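Local coordinates for 401aa long hypothetical glucose-1-phosphate thymidylyltransferase (Sulfolobus tokodaii, PDB 2GGO), which probably acts as a bifunctional enzyme in the synthesis of UDP-N-acetylglucosamine and UDP-N-acetylgalactosamine, joining a nucleotidyltransferase region to a hexapeptide-repeat region, at residues 109-112 / 113-116. Numbering follows the deposited sequence.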
loop_
_atom_site.group_PDB
_atom_site.type_symbol
_atom_site.label_atom_id
_atom_site.label_comp_id
_atom_site.label_asym_id
_atom_site.label_seq_id
_atom_site.Cartn_x
_atom_site.Cartn_y
_atom_site.Cartn_z
ATOM N N CYS A 109 9.713 18.096 6.959
ATOM C CA CYS A 109 10.739 18.878 7.617
ATOM C C CYS A 109 10.362 20.369 7.647
ATOM O O CYS A 109 10.737 21.137 8.536
ATOM C CB CYS A 109 12.057 18.686 6.897
ATOM S SG CYS A 109 12.716 17.005 6.821
ATOM N N ASN A 110 9.590 20.758 6.670
ATOM C CA ASN A 110 9.273 22.124 6.470
ATOM C C ASN A 110 8.105 22.524 7.387
ATOM O O ASN A 110 8.168 23.534 8.118
ATOM C CB ASN A 110 8.950 22.229 4.995
ATOM C CG ASN A 110 8.760 23.628 4.530
ATOM O OD1 ASN A 110 9.336 24.029 3.505
ATOM N ND2 ASN A 110 7.932 24.395 5.253
ATOM N N ILE A 111 7.058 21.695 7.379
ATOM C CA ILE A 111 5.854 21.873 8.212
ATOM C C ILE A 111 6.132 21.949 9.730
ATOM O O ILE A 111 5.493 22.701 10.449
ATOM C CB ILE A 111 4.751 20.793 7.851
ATOM C CG1 ILE A 111 3.365 21.256 8.260
ATOM C CG2 ILE A 111 5.009 19.447 8.503
ATOM C CD1 ILE A 111 2.230 20.373 7.697
ATOM N N ILE A 112 7.109 21.199 10.224
ATOM C CA ILE A 112 7.314 21.094 11.673
ATOM C C ILE A 112 7.936 22.360 12.253
ATOM O O ILE A 112 7.985 22.547 13.477
ATOM C CB ILE A 112 8.176 19.856 12.056
ATOM C CG1 ILE A 112 9.566 19.945 11.418
ATOM C CG2 ILE A 112 7.448 18.574 11.674
ATOM C CD1 ILE A 112 10.427 18.683 11.623
ATOM N N THR A 113 8.436 23.211 11.358
ATOM C CA THR A 113 9.156 24.423 11.766
ATOM C C THR A 113 8.156 25.551 11.986
ATOM O O THR A 113 8.568 26.636 12.344
ATOM C CB THR A 113 10.147 24.894 10.692
ATOM O OG1 THR A 113 9.420 25.145 9.475
ATOM C CG2 THR A 113 11.202 23.825 10.415
ATOM N N LEU A 114 6.857 25.278 11.765
ATOM C CA LEU A 114 5.779 26.282 11.768
ATOM C C LEU A 114 5.111 26.288 13.124
ATOM O O LEU A 114 4.884 25.217 13.705
ATOM C CB LEU A 114 4.710 25.957 10.715
ATOM C CG LEU A 114 5.077 25.826 9.245
ATOM C CD1 LEU A 114 3.874 25.572 8.416
ATOM C CD2 LEU A 114 5.721 27.064 8.781
ATOM N N LYS A 115 4.751 27.488 13.604
ATOM C CA LYS A 115 4.069 27.659 14.862
ATOM C C LYS A 115 2.603 27.393 14.660
ATOM O O LYS A 115 1.933 26.874 15.560
ATOM C CB LYS A 115 4.267 29.083 15.364
ATOM C CG LYS A 115 3.422 29.460 16.584
ATOM C CD LYS A 115 4.278 29.956 17.758
ATOM C CE LYS A 115 3.410 30.225 19.019
ATOM N NZ LYS A 115 2.483 29.088 19.409
ATOM N N GLU A 116 2.101 27.772 13.487
ATOM C CA GLU A 116 0.681 27.613 13.197
ATOM C C GLU A 116 0.328 26.180 12.807
ATOM O O GLU A 116 1.207 25.373 12.455
ATOM C CB GLU A 116 0.222 28.558 12.087
ATOM C CG GLU A 116 1.071 29.801 11.923
ATOM C CD GLU A 116 1.975 29.691 10.730
ATOM O OE1 GLU A 116 3.188 30.046 10.805
ATOM O OE2 GLU A 116 1.442 29.233 9.697
#
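T113 turns back on N110 near the end of helix 106-111, a compact example of a threonine whose hydroxyl returns to the carbonyl three residues earlier. Two hydrogen bonds converge on N110 O. The hydroxyl OG1 of T113 donates to N110 O across a very short 2.5 Å, and the backbone N of T113 reaches the same N110 O at 3.3 Å. A chi1 of 59° folds OG1 in over the residue's own backbone, the rotation that turns hydroxyl and amide to one acceptor. One residue further on, L114 N bonds to I111 O at 3.2 Å and closes a type I beta turn from I111 to L114.

Close van der Waals contacts with carbonyl oxygens follow. The methyl CG2 of T113 lies 3.3 Å from C109 O, so the threonine spans two successive carbonyls with its two branches. L114 sets its side chain beside I111 O, with CG 3.4 Å from that oxygen. The apolar pair is looser: the CD1 of L114 comes only loosely near I111 CG1, at 4.3 Å. Beyond this pair, I111 packs on L94, A118 and I120 of neighbouring strands, while L114 rests on K198 and I200.

C109 is held to C44 by a disulfide, and K162 NZ donates to the carbonyls of L114 and E116. The whole is a helix-to-strand connection that begins with a type I beta turn, leading from helix 106-111 into strand 117-123 of the mixed sheet in the GT-A-type nucleotidyltransferase region.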